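PDB 3SDO: nitrilotriacetate monooxygenase, which probably acts as a flavin-dependent monooxygenase, using FMN and molecular oxygen to oxidise its substrate. Local coordinates for residues Q149-A154 with S222-D227; M99-S104 with A155-V160. All blocks are in the same frame, centred on the assembly; numbering follows the deposited sequence.

Interaction 1: Q149-A154 with S222-D227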
ATOM      1  N   GLN A 149     -24.826  -9.360  -5.735  1.00 42.57           N
ATOM      2  CA  GLN A 149     -24.309  -9.642  -4.399  1.00 41.22           C
ATOM      3  C   GLN A 149     -23.242  -8.663  -3.949  1.00 38.94           C
ATOM      4  O   GLN A 149     -22.726  -8.807  -2.844  1.00 37.39           O
ATOM      5  CB  GLN A 149     -23.744 -11.067  -4.344  1.00 41.93           C
ATOM      6  CG  GLN A 149     -24.783 -12.140  -4.643  1.00 44.83           C
ATOM      7  CD  GLN A 149     -25.966 -12.092  -3.683  1.00 48.62           C
ATOM      8  OE1 GLN A 149     -25.789 -11.981  -2.467  1.00 50.48           O
ATOM      9  NE2 GLN A 149     -27.182 -12.159  -4.230  1.00 50.60           N
ATOM     10  N   ARG A 150     -22.913  -7.671  -4.775  1.00 37.47           N
ATOM     11  CA  ARG A 150     -21.765  -6.808  -4.469  1.00 36.51           C
ATOM     12  C   ARG A 150     -21.947  -6.015  -3.166  1.00 34.96           C
ATOM     13  O   ARG A 150     -20.968  -5.785  -2.460  1.00 33.73           O
ATOM     14  CB  ARG A 150     -21.386  -5.892  -5.645  1.00 36.83           C
ATOM     15  CG  ARG A 150     -22.322  -4.721  -5.935  1.00 39.95           C
ATOM     16  CD  ARG A 150     -21.942  -3.996  -7.261  1.00 43.49           C
ATOM     17  NE  ARG A 150     -22.817  -2.849  -7.556  1.00 46.27           N
ATOM     18  CZ  ARG A 150     -24.034  -2.921  -8.109  1.00 50.27           C
ATOM     19  NH1 ARG A 150     -24.576  -4.089  -8.451  1.00 51.47           N
ATOM     20  NH2 ARG A 150     -24.734  -1.805  -8.315  1.00 52.25           N
ATOM     21  N   TYR A 151     -23.183  -5.653  -2.819  1.00 34.13           N
ATOM     22  CA  TYR A 151     -23.437  -4.948  -1.557  1.00 33.99           C
ATOM     23  C   TYR A 151     -23.418  -5.862  -0.335  1.00 33.19           C
ATOM     24  O   TYR A 151     -22.873  -5.497   0.704  1.00 32.21           O
ATOM     25  CB  TYR A 151     -24.734  -4.139  -1.624  1.00 34.84           C
ATOM     26  CG  TYR A 151     -24.638  -3.030  -2.646  1.00 36.50           C
ATOM     27  CD1 TYR A 151     -23.920  -1.870  -2.382  1.00 38.77           C
ATOM     28  CD2 TYR A 151     -25.232  -3.165  -3.896  1.00 40.49           C
ATOM     29  CE1 TYR A 151     -23.827  -0.846  -3.339  1.00 40.58           C
ATOM     30  CE2 TYR A 151     -25.143  -2.162  -4.853  1.00 42.31           C
ATOM     31  CZ  TYR A 151     -24.440  -1.011  -4.566  1.00 41.94           C
ATOM     32  OH  TYR A 151     -24.369  -0.033  -5.530  1.00 47.98           O
ATOM     33  N   ALA A 152     -24.010  -7.041  -0.461  1.00 29.95           N
ATOM     34  CA  ALA A 152     -23.982  -8.038   0.614  1.00 29.91           C
ATOM     35  C   ALA A 152     -22.522  -8.417   0.927  1.00 28.60           C
ATOM     36  O   ALA A 152     -22.128  -8.475   2.099  1.00 28.36           O
ATOM     37  CB  ALA A 152     -24.804  -9.280   0.238  1.00 30.06           C
ATOM     38  N   ILE A 153     -21.730  -8.646  -0.117  1.00 26.99           N
ATOM     39  CA  ILE A 153     -20.306  -8.964   0.033  1.00 26.30           C
ATOM     40  C   ILE A 153     -19.573  -7.849   0.775  1.00 25.25           C
ATOM     41  O   ILE A 153     -18.826  -8.112   1.710  1.00 25.07           O
ATOM     42  CB  ILE A 153     -19.630  -9.218  -1.363  1.00 26.48           C
ATOM     43  CG1 ILE A 153     -20.098 -10.555  -1.951  1.00 27.35           C
ATOM     44  CG2 ILE A 153     -18.097  -9.203  -1.292  1.00 25.24           C
ATOM     45  CD1 ILE A 153     -19.634 -10.764  -3.413  1.00 26.66           C
ATOM     46  N   ALA A 154     -19.801  -6.612   0.343  1.00 23.98           N
ATOM     47  CA  ALA A 154     -19.156  -5.441   0.918  1.00 23.27           C
ATOM     48  C   ALA A 154     -19.550  -5.221   2.387  1.00 22.49           C
ATOM     49  O   ALA A 154     -18.721  -4.858   3.218  1.00 21.36           O
ATOM     50  CB  ALA A 154     -19.500  -4.198   0.083  1.00 22.38           C
ATOM     51  N   SER A 222     -26.443   4.385  -5.788  1.00 30.46           N
ATOM     52  CA  SER A 222     -27.662   3.590  -5.922  1.00 29.40           C
ATOM     53  C   SER A 222     -28.422   3.539  -4.605  1.00 29.05           C
ATOM     54  O   SER A 222     -27.921   3.973  -3.554  1.00 27.21           O
ATOM     55  CB  SER A 222     -27.305   2.156  -6.339  1.00 29.57           C
ATOM     56  OG  SER A 222     -26.704   1.431  -5.269  1.00 26.76           O
ATOM     57  N   ASP A 223     -29.625   2.978  -4.671  1.00 28.68           N
ATOM     58  CA  ASP A 223     -30.452   2.810  -3.494  1.00 29.11           C
ATOM     59  C   ASP A 223     -29.682   1.977  -2.467  1.00 28.74           C
ATOM     60  O   ASP A 223     -29.570   2.387  -1.311  1.00 28.99           O
ATOM     61  CB  ASP A 223     -31.796   2.151  -3.844  1.00 29.88           C
ATOM     62  CG  ASP A 223     -32.738   3.090  -4.603  1.00 30.11           C
ATOM     63  OD1 ASP A 223     -32.365   4.257  -4.886  1.00 28.72           O
ATOM     64  OD2 ASP A 223     -33.863   2.652  -4.922  1.00 29.56           O
ATOM     65  N   ASP A 224     -29.138   0.832  -2.886  1.00 28.02           N
ATOM     66  CA  ASP A 224     -28.377  -0.027  -1.971  1.00 28.28           C
ATOM     67  C   ASP A 224     -27.103   0.683  -1.475  1.00 26.65           C
ATOM     68  O   ASP A 224     -26.710   0.533  -0.317  1.00 26.03           O
ATOM     69  CB  ASP A 224     -27.967  -1.337  -2.641  1.00 28.90           C
ATOM     70  CG  ASP A 224     -29.140  -2.279  -2.885  1.00 33.49           C
ATOM     71  OD1 ASP A 224     -30.242  -2.050  -2.365  1.00 36.98           O
ATOM     72  OD2 ASP A 224     -28.944  -3.259  -3.626  1.00 40.15           O
ATOM     73  N   GLY A 225     -26.445   1.414  -2.376  1.00 25.43           N
ATOM     74  CA  GLY A 225     -25.244   2.180  -2.021  1.00 24.91           C
ATOM     75  C   GLY A 225     -25.498   3.168  -0.889  1.00 24.23           C
ATOM     76  O   GLY A 225     -24.737   3.239   0.074  1.00 24.12           O
ATOM     77  N   ILE A 226     -26.580   3.921  -0.995  1.00 23.91           N
ATOM     78  CA  ILE A 226     -26.937   4.920   0.018  1.00 23.87           C
ATOM     79  C   ILE A 226     -27.243   4.247   1.351  1.00 24.13           C
ATOM     80  O   ILE A 226     -26.830   4.706   2.411  1.00 21.88           O
ATOM     81  CB  ILE A 226     -28.111   5.791  -0.462  1.00 24.34           C
ATOM     82  CG1 ILE A 226     -27.619   6.716  -1.567  1.00 25.62           C
ATOM     83  CG2 ILE A 226     -28.704   6.637   0.683  1.00 24.17           C
ATOM     84  CD1 ILE A 226     -28.727   7.444  -2.326  1.00 25.54           C
ATOM     85  N   ASP A 227     -27.955   3.132   1.288  1.00 25.51           N
ATOM     86  CA  ASP A 227     -28.283   2.399   2.484  1.00 26.48           C
ATOM     87  C   ASP A 227     -27.037   1.830   3.184  1.00 26.08           C
ATOM     88  O   ASP A 227     -26.915   1.881   4.412  1.00 24.87           O
ATOM     89  CB  ASP A 227     -29.244   1.268   2.148  1.00 28.08           C
ATOM     90  CG  ASP A 227     -29.961   0.757   3.367  1.00 31.87           C
ATOM     91  OD1 ASP A 227     -30.594   1.586   4.070  1.00 35.02           O
ATOM     92  OD2 ASP A 227     -29.875  -0.458   3.624  1.00 37.72           O
TER
HETATM   93  O   HOH W   1     -23.923   2.547  -5.717  1.00 27.55           O
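The aromatic ring of Y151 lies against the first turn of the helix that starts after S222. D224 CB sits over one ring face, 3.6 Å from the Y151 centroid and 16° off its normal, the geometry of a CH-pi contact. The D224 carboxylate, its plane 81° from that of the ring, comes near the CD2 side of Y151 through OD2. At the far end of the ring, Y151 OH comes within 2.8 Å of S222 OG. A water in the ring plane lies 2.6 Å from Y151 OH and accepts from S222 N at 3.1 Å, so that it bridges the two segments.

S222 is the N-cap of its helix: S222 OG accepts from G225 N at 2.9 Å, a capping bond that fixes the hydroxyl, set by a chi1 of 72° between backbone N and carbonyl carbon. R150 lies against the other side of the Y151 ring, with Y151 CE2 3.3 Å above the R150 guanidinium plane; R150 NH2 adds a weak bond of 3.3 Å to Y151 OH.

Y151 and S222 are both predicted FMN ligands. The contact joins the starts of two helices in this TIM-barrel-type fold: helix 223-232 follows strand 215-218, and helix 150-165 follows strand 124-129, its neighbour in the parallel sheet. Y151 also touches T130, just past strand 124-129, and D223 forms a salt bridge to R252 of helix 243-259.

Interaction 2: M99-S104 with A155-V160; sequences MSSSYS and AEHLDV
One imidazole nitrogen, H157 NE2, donates to two oxygens of the same residue, S104. The bond from H157 NE2 to S104 OG is the shorter, at 2.9 Å, with the oxygen tilted 27° from the ring plane. That from H157 NE2 to S104 O is 3.3 Å long; the acceptor lies in the imidazole plane, yet the donor stands well above the carbonyl plane. Both N-H...O angles are bent, as in a bifurcated N-H with two acceptors. With CG anti to the backbone N (chi1 -175°), the H157 side chain reaches from its helix into the 99-104 turn. S101 CA lies over one face, 3.9 Å from the H157 centroid and 8° off the normal, a CH-pi contact.

The turn is braced from within: S104 OG donates to S100 O at 2.7 Å, and S100 OG accepts from Y103 N at 3.1 Å, an ST motif. The rings of W126 and F198 also meet the imidazole, and Y103 O accepts from N108 of the second subunit.

A chain of donors thus runs from H157 NE2 through S104 OG to S100 O. A carbonyl oxygen can only accept, so NE2 probably carries a hydrogen, and the serine hydroxyl is satisfied both as acceptor and as donor.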
ATOM      1  N   MET A  99      -9.808   0.712  -1.464  1.00 20.22           N
ATOM      2  CA  MET A  99      -9.553  -0.706  -1.632  1.00 20.82           C
ATOM      3  C   MET A  99     -10.879  -1.446  -1.779  1.00 22.13           C
ATOM      4  O   MET A  99     -11.845  -1.147  -1.092  1.00 21.38           O
ATOM      5  CB  MET A  99      -8.741  -1.289  -0.480  1.00 20.74           C
ATOM      6  CG  MET A  99      -8.111  -2.631  -0.848  1.00 22.96           C
ATOM      7  SD  MET A  99      -7.088  -3.263   0.474  1.00 25.37           S
ATOM      8  CE  MET A  99      -5.647  -2.190   0.374  1.00 23.17           C
ATOM      9  N   SER A 100     -10.901  -2.390  -2.712  1.00 23.20           N
ATOM     10  CA  SER A 100     -12.108  -3.106  -3.088  1.00 25.68           C
ATOM     11  C   SER A 100     -12.450  -4.227  -2.104  1.00 25.36           C
ATOM     12  O   SER A 100     -11.581  -4.967  -1.656  1.00 26.12           O
ATOM     13  CB  SER A 100     -11.941  -3.696  -4.508  1.00 26.79           C
ATOM     14  OG  SER A 100     -12.630  -4.930  -4.631  1.00 29.75           O
ATOM     15  N   SER A 101     -13.734  -4.359  -1.804  1.00 25.84           N
ATOM     16  CA  SER A 101     -14.232  -5.441  -0.974  1.00 26.46           C
ATOM     17  C   SER A 101     -14.213  -6.770  -1.706  1.00 26.91           C
ATOM     18  O   SER A 101     -14.102  -7.789  -1.069  1.00 27.04           O
ATOM     19  CB  SER A 101     -15.684  -5.186  -0.562  1.00 26.92           C
ATOM     20  OG  SER A 101     -15.836  -3.884  -0.072  1.00 28.54           O
ATOM     21  N   SER A 102     -14.364  -6.761  -3.031  1.00 27.27           N
ATOM     22  CA  SER A 102     -14.504  -8.031  -3.783  1.00 28.52           C
ATOM     23  C   SER A 102     -13.170  -8.693  -4.072  1.00 27.63           C
ATOM     24  O   SER A 102     -13.106  -9.910  -4.232  1.00 28.25           O
ATOM     25  CB  SER A 102     -15.249  -7.811  -5.099  1.00 28.96           C
ATOM     26  OG  SER A 102     -16.516  -7.215  -4.870  1.00 32.21           O
ATOM     27  N   TYR A 103     -12.095  -7.908  -4.092  1.00 26.63           N
ATOM     28  CA  TYR A 103     -10.808  -8.416  -4.556  1.00 26.46           C
ATOM     29  C   TYR A 103      -9.693  -8.268  -3.522  1.00 26.38           C
ATOM     30  O   TYR A 103      -8.539  -8.114  -3.872  1.00 24.98           O
ATOM     31  CB  TYR A 103     -10.450  -7.734  -5.880  1.00 26.70           C
ATOM     32  CG  TYR A 103     -11.555  -7.876  -6.912  1.00 27.25           C
ATOM     33  CD1 TYR A 103     -12.011  -9.127  -7.290  1.00 28.00           C
ATOM     34  CD2 TYR A 103     -12.191  -6.758  -7.445  1.00 28.86           C
ATOM     35  CE1 TYR A 103     -13.039  -9.270  -8.227  1.00 29.47           C
ATOM     36  CE2 TYR A 103     -13.211  -6.891  -8.394  1.00 29.30           C
ATOM     37  CZ  TYR A 103     -13.632  -8.151  -8.768  1.00 30.22           C
ATOM     38  OH  TYR A 103     -14.646  -8.281  -9.689  1.00 31.66           O
ATOM     39  N   SER A 104     -10.073  -8.353  -2.250  1.00 27.19           N
ATOM     40  CA  SER A 104      -9.142  -8.263  -1.129  1.00 27.66           C
ATOM     41  C   SER A 104      -9.621  -9.201  -0.043  1.00 27.65           C
ATOM     42  O   SER A 104     -10.836  -9.380   0.158  1.00 28.45           O
ATOM     43  CB  SER A 104      -9.160  -6.874  -0.562  1.00 28.03           C
ATOM     44  OG  SER A 104     -10.403  -6.692   0.124  1.00 30.03           O
ATOM     45  N   ALA A 155     -20.811  -5.450   2.709  1.00 23.26           N
ATOM     46  CA  ALA A 155     -21.275  -5.273   4.085  1.00 22.94           C
ATOM     47  C   ALA A 155     -20.610  -6.285   5.008  1.00 22.91           C
ATOM     48  O   ALA A 155     -20.144  -5.914   6.083  1.00 21.78           O
ATOM     49  CB  ALA A 155     -22.819  -5.377   4.176  1.00 23.70           C
ATOM     50  N   GLU A 156     -20.600  -7.563   4.610  1.00 23.36           N
ATOM     51  CA  GLU A 156     -19.980  -8.608   5.428  1.00 24.10           C
ATOM     52  C   GLU A 156     -18.459  -8.403   5.558  1.00 23.50           C
ATOM     53  O   GLU A 156     -17.894  -8.569   6.633  1.00 24.13           O
ATOM     54  CB  GLU A 156     -20.260 -10.010   4.867  1.00 25.15           C
ATOM     55  CG  GLU A 156     -19.854 -11.113   5.838  1.00 26.90           C
ATOM     56  CD  GLU A 156     -20.059 -12.515   5.303  1.00 28.38           C
ATOM     57  OE1 GLU A 156     -20.909 -12.701   4.399  1.00 28.22           O
ATOM     58  OE2 GLU A 156     -19.349 -13.424   5.787  1.00 26.31           O
ATOM     59  N   HIS A 157     -17.823  -8.065   4.451  1.00 22.29           N
ATOM     60  CA  HIS A 157     -16.381  -7.790   4.396  1.00 22.30           C
ATOM     61  C   HIS A 157     -16.003  -6.682   5.395  1.00 21.62           C
ATOM     62  O   HIS A 157     -15.042  -6.811   6.167  1.00 21.14           O
ATOM     63  CB  HIS A 157     -16.030  -7.388   2.953  1.00 21.92           C
ATOM     64  CG  HIS A 157     -14.572  -7.192   2.685  1.00 21.46           C
ATOM     65  ND1 HIS A 157     -13.883  -6.081   3.119  1.00 22.94           N
ATOM     66  CD2 HIS A 157     -13.687  -7.928   1.962  1.00 19.55           C
ATOM     67  CE1 HIS A 157     -12.632  -6.147   2.687  1.00 22.92           C
ATOM     68  NE2 HIS A 157     -12.485  -7.267   1.997  1.00 18.29           N
ATOM     69  N   LEU A 158     -16.760  -5.589   5.359  1.00 21.10           N
ATOM     70  CA  LEU A 158     -16.542  -4.480   6.271  1.00 21.28           C
ATOM     71  C   LEU A 158     -16.730  -4.901   7.726  1.00 21.41           C
ATOM     72  O   LEU A 158     -15.939  -4.519   8.594  1.00 20.08           O
ATOM     73  CB  LEU A 158     -17.493  -3.335   5.928  1.00 21.44           C
ATOM     74  CG  LEU A 158     -17.356  -2.052   6.721  1.00 21.91           C
ATOM     75  CD1 LEU A 158     -15.901  -1.610   6.788  1.00 20.47           C
ATOM     76  CD2 LEU A 158     -18.200  -0.949   6.088  1.00 21.40           C
ATOM     77  N   ASP A 159     -17.773  -5.694   7.977  1.00 22.48           N
ATOM     78  CA  ASP A 159     -18.076  -6.181   9.330  1.00 23.66           C
ATOM     79  C   ASP A 159     -16.907  -7.012   9.853  1.00 22.78           C
ATOM     80  O   ASP A 159     -16.556  -6.910  11.026  1.00 22.21           O
ATOM     81  CB  ASP A 159     -19.333  -7.062   9.371  1.00 25.03           C
ATOM     82  CG  ASP A 159     -20.621  -6.273   9.242  1.00 30.63           C
ATOM     83  OD1 ASP A 159     -20.573  -5.033   9.316  1.00 34.06           O
ATOM     84  OD2 ASP A 159     -21.695  -6.909   9.040  1.00 34.04           O
ATOM     85  N   VAL A 160     -16.309  -7.819   8.976  1.00 21.32           N
ATOM     86  CA  VAL A 160     -15.136  -8.612   9.347  1.00 20.24           C
ATOM     87  C   VAL A 160     -13.931  -7.707   9.659  1.00 19.57           C
ATOM     88  O   VAL A 160     -13.290  -7.859  10.700  1.00 19.19           O
ATOM     89  CB  VAL A 160     -14.772  -9.639   8.251  1.00 20.44           C
ATOM     90  CG1 VAL A 160     -13.453 -10.391   8.592  1.00 18.40           C
ATOM     91  CG2 VAL A 160     -15.912 -10.661   8.090  1.00 21.33           C
TER

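Interactions 1 and 2 use successive parts of helix 150-165: Y151 points to helix 223-232, while H157, six residues later, meets the loop after strand 94-100. Their centres are 11 Å apart, and they touch where A154 CB packs 3.7 Å from S101 OG; I153 CG2 also approaches S101 O at 4.2 Å. Interaction 1 contains the predicted FMN ligands Y151 and S222; the side chain of S221 is about 5 Å from that of S222, and that of H147 about 7 Å from that of Y151, both again predicted FMN ligands. Interaction 2 lies near the same predicted site: the S100 side chain is about 6 Å from that of T98 and about 7 Å from that of D61, both predicted FMN ligands.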